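PDB 3P1W: RabGDI protein from Plasmodium falciparum 3D7, which probably acts as a Rab GDP-dissociation inhibitor, holding Rab GTPases in their GDP-bound form and so taking part in vesicle traffic. Local coordinates for residues T59-L64 against N88-P93; R328-L333 against K377-V382; K94-G99 against S437-A442; G324-C329 against Y433-H438. All coordinates share one frame; numbering follows the deposited sequence.

Contact 1: T59-L64 against N88-P93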
loop_
_atom_site.group_PDB
_atom_site.type_symbol
_atom_site.label_atom_id
_atom_site.label_comp_id
_atom_site.label_asym_id
_atom_site.label_seq_id
_atom_site.Cartn_x
_atom_site.Cartn_y
_atom_site.Cartn_z
ATOM N N THR A 59 9.926 4.577 -2.640
ATOM C CA THR A 59 9.729 3.152 -2.373
ATOM C C THR A 59 11.018 2.340 -2.491
ATOM O O THR A 59 10.971 1.134 -2.649
ATOM C CB THR A 59 8.623 2.573 -3.286
ATOM O OG1 THR A 59 8.868 2.925 -4.675
ATOM C CG2 THR A 59 7.218 3.148 -2.865
ATOM N N ALA A 60 12.174 2.962 -2.321
ATOM C CA ALA A 60 13.448 2.217 -2.406
ATOM C C ALA A 60 13.590 1.145 -1.338
ATOM O O ALA A 60 13.029 1.263 -0.247
ATOM C CB ALA A 60 14.627 3.161 -2.300
ATOM N N SER A 61 14.378 0.124 -1.675
ATOM C CA SER A 61 14.752 -0.948 -0.775
ATOM C C SER A 61 16.205 -0.744 -0.312
ATOM O O SER A 61 17.084 -0.571 -1.151
ATOM C CB SER A 61 14.654 -2.261 -1.555
ATOM O OG SER A 61 14.986 -3.359 -0.744
ATOM N N LEU A 62 16.458 -0.759 0.993
ATOM C CA LEU A 62 17.809 -0.491 1.545
ATOM C C LEU A 62 18.428 -1.715 2.236
ATOM O O LEU A 62 17.758 -2.446 2.971
ATOM C CB LEU A 62 17.752 0.668 2.541
ATOM C CG LEU A 62 17.447 2.104 2.050
ATOM C CD1 LEU A 62 16.192 2.143 1.237
ATOM C CD2 LEU A 62 17.296 3.065 3.257
ATOM N N ASN A 63 19.717 -1.933 2.009
ATOM C CA ASN A 63 20.462 -2.893 2.816
ATOM C C ASN A 63 20.902 -2.244 4.123
ATOM O O ASN A 63 20.503 -1.124 4.418
ATOM C CB ASN A 63 21.639 -3.489 2.027
ATOM C CG ASN A 63 22.696 -2.468 1.623
ATOM O OD1 ASN A 63 22.730 -1.334 2.103
ATOM N ND2 ASN A 63 23.586 -2.893 0.721
ATOM N N LEU A 64 21.725 -2.926 4.914
ATOM C CA LEU A 64 22.150 -2.344 6.188
ATOM C C LEU A 64 22.947 -1.082 6.008
ATOM O O LEU A 64 22.680 -0.091 6.662
ATOM C CB LEU A 64 23.034 -3.310 6.972
ATOM C CG LEU A 64 22.404 -4.319 7.874
ATOM C CD1 LEU A 64 23.558 -5.181 8.404
ATOM C CD2 LEU A 64 21.605 -3.633 8.966
ATOM N N ASN A 88 16.866 -6.384 3.170
ATOM C CA ASN A 88 16.209 -5.676 2.078
ATOM C C ASN A 88 15.018 -4.909 2.661
ATOM O O ASN A 88 13.895 -5.398 2.639
ATOM C CB ASN A 88 15.749 -6.661 1.020
ATOM C CG ASN A 88 16.922 -7.367 0.337
ATOM O OD1 ASN A 88 17.605 -6.773 -0.500
ATOM N ND2 ASN A 88 17.135 -8.629 0.677
ATOM N N VAL A 89 15.295 -3.716 3.189
ATOM C CA VAL A 89 14.315 -2.953 3.966
ATOM C C VAL A 89 13.616 -1.921 3.091
ATOM O O VAL A 89 14.208 -0.907 2.699
ATOM C CB VAL A 89 15.011 -2.274 5.161
ATOM C CG1 VAL A 89 13.997 -1.453 6.002
ATOM C CG2 VAL A 89 15.779 -3.317 6.029
ATOM N N ASP A 90 12.363 -2.207 2.755
ATOM C CA ASP A 90 11.551 -1.302 1.991
ATOM C C ASP A 90 11.249 -0.064 2.842
ATOM O O ASP A 90 10.865 -0.190 4.012
ATOM C CB ASP A 90 10.227 -1.973 1.609
ATOM C CG ASP A 90 10.367 -3.019 0.507
ATOM O OD1 ASP A 90 11.274 -2.960 -0.343
ATOM O OD2 ASP A 90 9.508 -3.912 0.456
ATOM N N LEU A 91 11.441 1.129 2.289
ATOM C CA LEU A 91 11.038 2.344 2.998
ATOM C C LEU A 91 9.513 2.385 3.182
ATOM O O LEU A 91 9.013 2.895 4.178
ATOM C CB LEU A 91 11.468 3.592 2.243
ATOM C CG LEU A 91 12.962 3.822 2.211
ATOM C CD1 LEU A 91 13.277 4.991 1.265
ATOM C CD2 LEU A 91 13.459 4.096 3.585
ATOM N N ILE A 92 8.793 1.827 2.208
ATOM C CA ILE A 92 7.344 1.870 2.184
ATOM C C ILE A 92 6.824 0.458 1.874
ATOM O O ILE A 92 6.435 0.166 0.733
ATOM C CB ILE A 92 6.809 2.926 1.194
ATOM C CG1 ILE A 92 7.398 4.310 1.485
ATOM C CG2 ILE A 92 5.260 2.999 1.224
ATOM C CD1 ILE A 92 6.921 5.444 0.567
ATOM N N PRO A 93 6.835 -0.427 2.893
ATOM C CA PRO A 93 6.394 -1.800 2.690
ATOM C C PRO A 93 4.882 -1.829 2.683
ATOM O O PRO A 93 4.217 -1.541 3.713
ATOM C CB PRO A 93 6.958 -2.554 3.891
ATOM C CG PRO A 93 7.099 -1.522 4.996
ATOM C CD PRO A 93 7.352 -0.193 4.260
HETATM O O HOH W 1 9.009 0.537 -0.413
HETATM O O HOH W 2 17.638 -4.043 -0.891
HETATM O O HOH W 3 12.954 -4.906 -1.309
#

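Contact 2: R328-L333 against K377-V382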
loop_
_atom_site.group_PDB
_atom_site.type_symbol
_atom_site.label_atom_id
_atom_site.label_comp_id
_atom_site.label_asym_id
_atom_site.label_seq_id
_atom_site.Cartn_x
_atom_site.Cartn_y
_atom_site.Cartn_z
ATOM N N ARG A 328 6.560 7.242 9.037
ATOM C CA ARG A 328 6.862 5.827 9.074
ATOM C C ARG A 328 8.052 5.583 9.962
ATOM O O ARG A 328 9.064 6.271 9.872
ATOM C CB ARG A 328 7.149 5.242 7.667
ATOM C CG ARG A 328 6.008 5.382 6.707
ATOM C CD ARG A 328 6.192 4.614 5.423
ATOM N NE ARG A 328 5.043 4.854 4.552
ATOM C CZ ARG A 328 4.908 5.920 3.742
ATOM N NH1 ARG A 328 5.876 6.819 3.629
ATOM N NH2 ARG A 328 3.811 6.078 3.028
ATOM N N CYS A 329 7.904 4.602 10.850
ATOM C CA CYS A 329 8.939 4.233 11.788
ATOM C C CYS A 329 9.249 2.774 11.570
ATOM O O CYS A 329 8.424 1.912 11.858
ATOM C CB CYS A 329 8.478 4.451 13.239
ATOM S SG CYS A 329 9.866 4.185 14.394
ATOM N N ILE A 330 10.439 2.518 11.032
ATOM C CA ILE A 330 10.970 1.180 10.859
ATOM C C ILE A 330 11.685 0.752 12.134
ATOM O O ILE A 330 12.585 1.453 12.610
ATOM C CB ILE A 330 11.940 1.136 9.656
ATOM C CG1 ILE A 330 11.184 1.476 8.357
ATOM C CG2 ILE A 330 12.662 -0.243 9.589
ATOM C CD1 ILE A 330 12.076 1.847 7.142
ATOM N N CYS A 331 11.284 -0.397 12.695
ATOM C CA CYS A 331 11.795 -0.867 13.973
ATOM C C CYS A 331 12.383 -2.268 13.818
ATOM O O CYS A 331 11.711 -3.173 13.315
ATOM C CB CYS A 331 10.675 -0.983 14.994
ATOM S SG CYS A 331 9.672 0.485 15.193
ATOM N N ILE A 332 13.630 -2.430 14.228
ATOM C CA ILE A 332 14.241 -3.744 14.284
ATOM C C ILE A 332 13.855 -4.352 15.617
ATOM O O ILE A 332 14.121 -3.755 16.672
ATOM C CB ILE A 332 15.766 -3.670 14.165
ATOM C CG1 ILE A 332 16.168 -3.216 12.753
ATOM C CG2 ILE A 332 16.390 -5.033 14.415
ATOM C CD1 ILE A 332 17.647 -2.953 12.580
ATOM N N LEU A 333 13.259 -5.537 15.556
ATOM C CA LEU A 333 12.878 -6.312 16.753
ATOM C C LEU A 333 13.699 -7.595 16.895
ATOM O O LEU A 333 14.175 -8.147 15.893
ATOM C CB LEU A 333 11.394 -6.701 16.682
ATOM C CG LEU A 333 10.365 -5.643 16.301
ATOM C CD1 LEU A 333 8.934 -6.202 16.296
ATOM C CD2 LEU A 333 10.477 -4.469 17.221
ATOM N N LYS A 377 15.930 -11.866 13.399
ATOM C CA LYS A 377 15.510 -10.468 13.553
ATOM C C LYS A 377 14.231 -10.216 12.744
ATOM O O LYS A 377 13.908 -10.931 11.792
ATOM C CB LYS A 377 16.625 -9.499 13.131
ATOM C CG LYS A 377 17.929 -9.591 13.937
ATOM C CD LYS A 377 17.752 -9.272 15.430
ATOM C CE LYS A 377 19.035 -9.577 16.211
ATOM N NZ LYS A 377 18.835 -9.631 17.676
ATOM N N TYR A 378 13.492 -9.189 13.154
ATOM C CA TYR A 378 12.242 -8.822 12.521
ATOM C C TYR A 378 12.231 -7.312 12.299
ATOM O O TYR A 378 12.906 -6.561 13.022
ATOM C CB TYR A 378 11.048 -9.194 13.406
ATOM C CG TYR A 378 11.031 -10.649 13.799
ATOM C CD1 TYR A 378 10.160 -11.530 13.197
ATOM C CD2 TYR A 378 11.926 -11.148 14.734
ATOM C CE1 TYR A 378 10.160 -12.866 13.522
ATOM C CE2 TYR A 378 11.933 -12.483 15.077
ATOM C CZ TYR A 378 11.041 -13.336 14.461
ATOM O OH TYR A 378 11.016 -14.670 14.776
ATOM N N ILE A 379 11.425 -6.891 11.336
ATOM C CA ILE A 379 11.193 -5.484 11.068
ATOM C C ILE A 379 9.697 -5.169 11.143
ATOM O O ILE A 379 8.907 -5.762 10.408
ATOM C CB ILE A 379 11.725 -5.100 9.669
ATOM C CG1 ILE A 379 13.243 -5.051 9.689
ATOM C CG2 ILE A 379 11.253 -3.742 9.278
ATOM C CD1 ILE A 379 13.745 -3.865 10.426
ATOM N N ALA A 380 9.318 -4.244 12.028
ATOM C CA ALA A 380 7.943 -3.753 12.110
ATOM C C ALA A 380 7.949 -2.294 11.672
ATOM O O ALA A 380 8.749 -1.510 12.164
ATOM C CB ALA A 380 7.393 -3.881 13.565
ATOM N N ILE A 381 7.053 -1.956 10.759
ATOM C CA ILE A 381 6.964 -0.621 10.200
ATOM C C ILE A 381 5.615 -0.026 10.565
ATOM O O ILE A 381 4.568 -0.483 10.103
ATOM C CB ILE A 381 7.150 -0.646 8.682
ATOM C CG1 ILE A 381 8.420 -1.446 8.318
ATOM C CG2 ILE A 381 7.192 0.813 8.140
ATOM C CD1 ILE A 381 8.225 -2.968 8.063
ATOM N N VAL A 382 5.667 0.993 11.416
ATOM C CA VAL A 382 4.474 1.704 11.871
ATOM C C VAL A 382 4.272 2.900 10.967
ATOM O O VAL A 382 5.201 3.658 10.778
ATOM C CB VAL A 382 4.631 2.167 13.320
ATOM C CG1 VAL A 382 3.391 2.962 13.766
ATOM C CG2 VAL A 382 4.884 0.969 14.283
#

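Contact 3: K94-G99 against S437-A442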
loop_
_atom_site.group_PDB
_atom_site.type_symbol
_atom_site.label_atom_id
_atom_site.label_comp_id
_atom_site.label_asym_id
_atom_site.label_seq_id
_atom_site.Cartn_x
_atom_site.Cartn_y
_atom_site.Cartn_z
ATOM N N LYS A 94 4.326 -2.079 1.524
ATOM C CA LYS A 94 2.888 -2.260 1.417
ATOM C C LYS A 94 2.603 -3.687 0.966
ATOM O O LYS A 94 3.108 -4.138 -0.071
ATOM C CB LYS A 94 2.303 -1.260 0.441
ATOM C CG LYS A 94 2.181 0.165 1.021
ATOM C CD LYS A 94 1.892 1.199 -0.012
ATOM C CE LYS A 94 1.737 2.610 0.601
ATOM N NZ LYS A 94 0.390 2.945 1.195
ATOM N N PHE A 95 1.755 -4.370 1.700
ATOM C CA PHE A 95 1.309 -5.684 1.258
ATOM C C PHE A 95 0.233 -5.617 0.156
ATOM O O PHE A 95 -0.440 -4.614 -0.040
ATOM C CB PHE A 95 0.790 -6.492 2.443
ATOM C CG PHE A 95 1.776 -6.723 3.536
ATOM C CD1 PHE A 95 3.120 -6.907 3.291
ATOM C CD2 PHE A 95 1.331 -6.844 4.844
ATOM C CE1 PHE A 95 4.000 -7.180 4.328
ATOM C CE2 PHE A 95 2.221 -7.104 5.869
ATOM C CZ PHE A 95 3.552 -7.281 5.603
ATOM N N ILE A 96 0.086 -6.712 -0.584
ATOM C CA ILE A 96 -0.725 -6.724 -1.807
ATOM C C ILE A 96 -1.871 -7.727 -1.677
ATOM O O ILE A 96 -1.651 -8.902 -1.368
ATOM C CB ILE A 96 0.213 -7.075 -2.970
ATOM C CG1 ILE A 96 1.248 -5.956 -3.145
ATOM C CG2 ILE A 96 -0.554 -7.344 -4.283
ATOM C CD1 ILE A 96 2.514 -6.417 -3.839
ATOM N N LEU A 97 -3.096 -7.255 -1.883
ATOM C CA LEU A 97 -4.275 -8.103 -1.793
ATOM C C LEU A 97 -4.300 -9.081 -2.981
ATOM O O LEU A 97 -4.222 -8.661 -4.147
ATOM C CB LEU A 97 -5.544 -7.238 -1.764
ATOM C CG LEU A 97 -6.881 -7.942 -1.475
ATOM C CD1 LEU A 97 -6.974 -8.497 -0.036
ATOM C CD2 LEU A 97 -8.068 -7.005 -1.746
ATOM N N VAL A 98 -4.368 -10.375 -2.674
ATOM C CA VAL A 98 -4.348 -11.436 -3.709
ATOM C C VAL A 98 -5.355 -11.162 -4.826
ATOM O O VAL A 98 -5.032 -11.318 -5.996
ATOM C CB VAL A 98 -4.582 -12.818 -3.097
ATOM C CG1 VAL A 98 -4.804 -13.903 -4.214
ATOM C CG2 VAL A 98 -3.414 -13.183 -2.234
ATOM N N GLY A 99 -6.549 -10.700 -4.472
ATOM C CA GLY A 99 -7.602 -10.441 -5.465
ATOM C C GLY A 99 -7.676 -9.015 -6.004
ATOM O O GLY A 99 -8.595 -8.675 -6.756
ATOM N N SER A 437 -1.083 0.200 4.843
ATOM C CA SER A 437 -0.112 -0.901 4.917
ATOM C C SER A 437 -0.295 -1.861 3.731
ATOM O O SER A 437 0.392 -2.891 3.628
ATOM C CB SER A 437 -0.321 -1.615 6.249
ATOM O OG SER A 437 -1.702 -1.880 6.447
ATOM N N HIS A 438 -1.260 -1.545 2.876
ATOM C CA HIS A 438 -1.547 -2.340 1.701
ATOM C C HIS A 438 -1.562 -1.437 0.481
ATOM O O HIS A 438 -1.493 -0.183 0.591
ATOM C CB HIS A 438 -2.869 -3.123 1.844
ATOM C CG HIS A 438 -4.017 -2.323 2.381
ATOM N ND1 HIS A 438 -4.841 -1.567 1.576
ATOM C CD2 HIS A 438 -4.502 -2.196 3.641
ATOM C CE1 HIS A 438 -5.772 -0.995 2.319
ATOM N NE2 HIS A 438 -5.589 -1.359 3.581
ATOM N N PHE A 439 -1.689 -2.047 -0.695
ATOM C CA PHE A 439 -1.309 -1.350 -1.932
ATOM C C PHE A 439 -2.469 -0.654 -2.666
ATOM O O PHE A 439 -2.247 0.074 -3.645
ATOM C CB PHE A 439 -0.629 -2.351 -2.873
ATOM C CG PHE A 439 0.494 -1.778 -3.685
ATOM C CD1 PHE A 439 1.808 -2.018 -3.313
ATOM C CD2 PHE A 439 0.242 -1.082 -4.875
ATOM C CE1 PHE A 439 2.856 -1.511 -4.069
ATOM C CE2 PHE A 439 1.261 -0.561 -5.627
ATOM C CZ PHE A 439 2.576 -0.760 -5.231
ATOM N N GLU A 440 -3.698 -0.856 -2.217
ATOM C CA GLU A 440 -4.870 -0.459 -3.020
ATOM C C GLU A 440 -4.852 1.006 -3.451
ATOM O O GLU A 440 -5.099 1.326 -4.621
ATOM C CB GLU A 440 -6.197 -0.717 -2.286
ATOM C CG GLU A 440 -7.391 -0.371 -3.164
ATOM C CD GLU A 440 -8.689 -0.218 -2.433
ATOM O OE1 GLU A 440 -8.762 -0.526 -1.216
ATOM O OE2 GLU A 440 -9.658 0.216 -3.108
ATOM N N THR A 441 -4.599 1.896 -2.504
ATOM C CA THR A 441 -4.678 3.315 -2.816
ATOM C C THR A 441 -3.585 3.748 -3.813
ATOM O O THR A 441 -3.801 4.672 -4.602
ATOM C CB THR A 441 -4.677 4.183 -1.554
ATOM O OG1 THR A 441 -3.470 3.994 -0.828
ATOM C CG2 THR A 441 -5.895 3.829 -0.662
ATOM N N ALA A 442 -2.428 3.085 -3.787
ATOM C CA ALA A 442 -1.395 3.328 -4.783
ATOM C C ALA A 442 -1.868 2.864 -6.139
ATOM O O ALA A 442 -1.682 3.567 -7.135
ATOM C CB ALA A 442 -0.090 2.649 -4.424
HETATM O O HOH W 4 -0.249 4.956 -1.389
HETATM O O HOH W 5 -1.504 2.163 -0.889
HETATM O O HOH W 6 -3.522 -4.336 -2.327
#

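Contact 4: G324-C329 against Y433-H438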
loop_
_atom_site.group_PDB
_atom_site.type_symbol
_atom_site.label_atom_id
_atom_site.label_comp_id
_atom_site.label_asym_id
_atom_site.label_seq_id
_atom_site.Cartn_x
_atom_site.Cartn_y
_atom_site.Cartn_z
ATOM N N GLY A 324 -0.898 17.126 3.690
ATOM C CA GLY A 324 -0.505 16.626 5.003
ATOM C C GLY A 324 0.883 16.006 5.000
ATOM O O GLY A 324 1.710 16.309 4.122
ATOM N N GLN A 325 1.153 15.202 6.021
ATOM C CA GLN A 325 2.419 14.459 6.146
ATOM C C GLN A 325 2.131 13.040 6.617
ATOM O O GLN A 325 1.111 12.790 7.255
ATOM C CB GLN A 325 3.358 15.124 7.175
ATOM C CG GLN A 325 3.870 16.506 6.790
ATOM C CD GLN A 325 5.000 16.975 7.671
ATOM O OE1 GLN A 325 4.858 17.039 8.879
ATOM N NE2 GLN A 325 6.125 17.325 7.061
ATOM N N VAL A 326 3.059 12.143 6.319
ATOM C CA VAL A 326 3.029 10.753 6.773
ATOM C C VAL A 326 4.291 10.499 7.614
ATOM O O VAL A 326 5.354 11.049 7.308
ATOM C CB VAL A 326 2.920 9.774 5.590
ATOM C CG1 VAL A 326 4.080 9.974 4.533
ATOM C CG2 VAL A 326 2.930 8.326 6.110
ATOM N N ILE A 327 4.167 9.711 8.702
ATOM C CA ILE A 327 5.311 9.244 9.459
ATOM C C ILE A 327 5.365 7.740 9.321
ATOM O O ILE A 327 4.320 7.056 9.357
ATOM C CB ILE A 327 5.249 9.707 10.955
ATOM C CG1 ILE A 327 6.470 9.192 11.722
ATOM C CG2 ILE A 327 3.895 9.287 11.622
ATOM C CD1 ILE A 327 6.651 9.879 13.131
ATOM N N ARG A 328 6.560 7.242 9.037
ATOM C CA ARG A 328 6.862 5.827 9.074
ATOM C C ARG A 328 8.052 5.583 9.962
ATOM O O ARG A 328 9.064 6.271 9.872
ATOM C CB ARG A 328 7.149 5.242 7.667
ATOM C CG ARG A 328 6.008 5.382 6.707
ATOM C CD ARG A 328 6.192 4.614 5.423
ATOM N NE ARG A 328 5.043 4.854 4.552
ATOM C CZ ARG A 328 4.908 5.920 3.742
ATOM N NH1 ARG A 328 5.876 6.819 3.629
ATOM N NH2 ARG A 328 3.811 6.078 3.028
ATOM N N CYS A 329 7.904 4.602 10.850
ATOM C CA CYS A 329 8.939 4.233 11.788
ATOM C C CYS A 329 9.249 2.774 11.570
ATOM O O CYS A 329 8.424 1.912 11.858
ATOM C CB CYS A 329 8.478 4.451 13.239
ATOM S SG CYS A 329 9.866 4.185 14.394
ATOM N N TYR A 433 2.886 8.356 -1.634
ATOM C CA TYR A 433 2.408 7.121 -0.986
ATOM C C TYR A 433 1.823 7.475 0.384
ATOM O O TYR A 433 2.443 8.199 1.156
ATOM C CB TYR A 433 3.510 6.058 -0.858
ATOM C CG TYR A 433 4.006 5.625 -2.200
ATOM C CD1 TYR A 433 3.375 4.621 -2.914
ATOM C CD2 TYR A 433 5.043 6.320 -2.812
ATOM C CE1 TYR A 433 3.792 4.296 -4.184
ATOM C CE2 TYR A 433 5.465 6.003 -4.083
ATOM C CZ TYR A 433 4.837 4.989 -4.756
ATOM O OH TYR A 433 5.240 4.703 -6.034
ATOM N N ASP A 434 0.618 6.967 0.636
ATOM C CA ASP A 434 -0.079 7.224 1.923
ATOM C C ASP A 434 0.287 6.201 2.994
ATOM O O ASP A 434 1.068 5.262 2.778
ATOM C CB ASP A 434 -1.597 7.340 1.682
ATOM C CG ASP A 434 -2.249 6.018 1.345
ATOM O OD1 ASP A 434 -1.691 4.944 1.674
ATOM O OD2 ASP A 434 -3.354 6.029 0.762
ATOM N N ALA A 435 -0.254 6.412 4.199
ATOM C CA ALA A 435 0.089 5.609 5.348
ATOM C C ALA A 435 -0.416 4.161 5.292
ATOM O O ALA A 435 0.003 3.360 6.122
ATOM C CB ALA A 435 -0.455 6.292 6.653
ATOM N N THR A 436 -1.308 3.814 4.363
ATOM C CA THR A 436 -1.913 2.459 4.409
ATOM C C THR A 436 -0.822 1.366 4.276
ATOM O O THR A 436 0.176 1.575 3.617
ATOM C CB THR A 436 -3.002 2.266 3.355
ATOM O OG1 THR A 436 -2.466 2.443 2.030
ATOM C CG2 THR A 436 -4.153 3.295 3.549
ATOM N N SER A 437 -1.083 0.200 4.843
ATOM C CA SER A 437 -0.112 -0.901 4.917
ATOM C C SER A 437 -0.295 -1.861 3.731
ATOM O O SER A 437 0.392 -2.891 3.628
ATOM C CB SER A 437 -0.321 -1.615 6.249
ATOM O OG SER A 437 -1.702 -1.880 6.447
ATOM N N HIS A 438 -1.260 -1.545 2.876
ATOM C CA HIS A 438 -1.547 -2.340 1.701
ATOM C C HIS A 438 -1.562 -1.437 0.481
ATOM O O HIS A 438 -1.493 -0.183 0.591
ATOM C CB HIS A 438 -2.869 -3.123 1.844
ATOM C CG HIS A 438 -4.017 -2.323 2.381
ATOM N ND1 HIS A 438 -4.841 -1.567 1.576
ATOM C CD2 HIS A 438 -4.502 -2.196 3.641
ATOM C CE1 HIS A 438 -5.772 -0.995 2.319
ATOM N NE2 HIS A 438 -5.589 -1.359 3.581
HETATM O O HOH W 7 2.884 3.004 4.273
HETATM O O HOH W 8 5.158 8.663 1.478
#

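Contact 1: T59-L64 against N88-P93
Thr59 meets Ile92 through its methyl group. CG2 lies against CB and CD1 of Ile92, with Thr59 CG2 to Ile92 CB at 4.1 Å. OG1 is turned elsewhere and bonds to Gly56 and Leu30. A water joins the two backbones here: it donates to Thr59 O and accepts from Ile92 N. Ala60 O accepts from Leu91 N at 3.0 Å. Ser61 stands opposite Asp90 in a non-hydrogen-bonded pair. Its OG is anti to the backbone N (chi1 -179°), which sets it between two waters. One water donates to Asn88 OD1 and the other to Asp90 OD1. The hydroxyl is linked through these waters to both side chains. Asp90 OD2 is held by Tyr250 and Leu255. Leu62 pairs with Val89 through two backbone bonds. Leu62 N to Val89 O is 2.8 Å. Val89 N to Leu62 O is also 2.8 Å. The Leu62 side chain slants across that of Leu91, and Leu62 CD1 comes 3.8 Å from Leu91 CG. Leu67, Thr70 and Phe71 of helix 64-71 pack beside these residues. Asn63 then takes the N-cap position of that helix, where its OD1 accepts from Asn66 N. The arrangement is a short two-stranded antiparallel sheet, with helix 64-71 following directly from its first strand.

Contact 2: R328-L333 against K377-V382
Ile332 and Ile379 cross at a slant. Ile379 has two conformers. In the one described here it bends back at chi2 (-73°), which brings CD1 toward Ile332 CG1, but a closeness that rests on one copy is doubtful. The CG2 branch of Ile379 meets the next isoleucine on this face, with Ile330 CG2 to Ile379 CG2 at 3.8 Å. Ile330 lies beside Ile381 and points the same way, so their CG1 atoms touch. These four isoleucines line one face of the strand pair. The two strands are antiparallel neighbours, at 164°, in the larger mixed sheet of the protein. Three hydrogen-bonded pairs join them: Cys329 with Val382, Cys331 with Ala380, and Leu333 with Tyr378. Leu333 N to Tyr378 O is 2.8 Å. The side chains of these pairs occupy the other face. There Leu333 reaches past its own partner, and its CD1 sits 3.9 Å from Ala380 CB. The Tyr378 ring leads away from strand 328-333, with an edge near Leu333 O. Beyond this face, Leu399 of helix 396-400 packs on Cys331 and Val382. Just before the second strand, Lys377 NZ forms a salt bridge with Glu406.

Contact 3: K94-G99 against S437-A442
The Phe439 ring turns its CD1 atom toward two side chains of 94-99. Lys94 CB comes 3.9 Å from Phe439 CD1, and Ile96 CG1 comes 4.0 Å from the same atom. Both approach the ring obliquely. Ile96 lies alongside Phe439 and points the same way. The Phe95 ring has Ser437 O obliquely near its base and meets Tyr250 edge-to-face. Between the backbones, Phe95 and His438 form a single bridge. Phe95 N donates to Ser437 O at 2.8 Å, and this oxygen also accepts from Asn364 ND2. His438 CA makes a CA-H...O contact with Phe95 O at 3.1 Å. Lys94 runs along the carbonyl of His438 and then turns sharply at its last torsion (chi4 -82°). The bend carries Lys94 NZ to a water 2.9 Å away. That water donates to His438 O and Thr441 OG1 and accepts from Ala442 N near the start of helix 440-454. Lys94 NZ also bonds to Thr436 O and makes a salt bridge with Asp434. Lys94 O is buried without a partner in the model. The contact joins the start of strand 96-97 to the start of helix 440-454. The buried ammonium is met by a carboxylate, a carbonyl and a water, which probably favours its charged form.

Contact 4: G324-C329 against Y433-H438
Strand 324-329 runs past the irregular segment 433-438 without pairing with it, and the nearest CA atoms, those of Val326 and Ala435, are 6.1 Å apart. Side chains fill the gap. Val326 CG2 touches Ala435 CB at 4.0 Å. The same methyl lies over the centre of one face of the Arg328 guanidinium. Arg328 is extended from CG to NE, which carries its head group across to the loop. Arg328 NH2 donates to two successive carbonyls, Asp434 O at 2.9 Å and Tyr433 O at 3.1 Å. Both oxygens lie near the guanidinium plane, but each is met from above its own carbonyl plane. Two waters at the guanidinium edge extend the grip. One accepts from NE and donates to Thr436 O; the other accepts from NH1 and donates to Tyr433 O. The Asp434 carboxylate is used elsewhere. Asp434 OD1 accepts a bond from Thr436 N at 2.9 Å in an Asx turn, and another from Thr436 OG1 on its syn lone pair. Tyr433 OH bonds to Lys31 N, and the ring makes a cation-pi contact with Lys31. The arginine thus binds the loop through main-chain oxygens, directly and through water. Bonds in the plane of the guanidinium and the covering valine would fix the rotation of its head group.

From the N terminus, contact 1 closes a short loop that holds helix 64-71. The chain passes straight on into 94-99, which opens contact 3. That contact closes a long loop only at 437-442, at the start of helix 440-454. Contacts 2 and 4 both open within this span from strand 320-333. Contact 2 closes first, on strand 378-385, so it lies within the span of contact 4. Contact 4 ends on 433-438 and overlaps contact 3 at Ser437 and His438. Ile92 packs on both Arg328 and Tyr433, so contact 1 touches contacts 2 and 4. Thr441 and Lys94 link contact 3 to Asp434 and Thr436. The contacts tie together the small sheet, the large mixed sheet and the loop before the last helix.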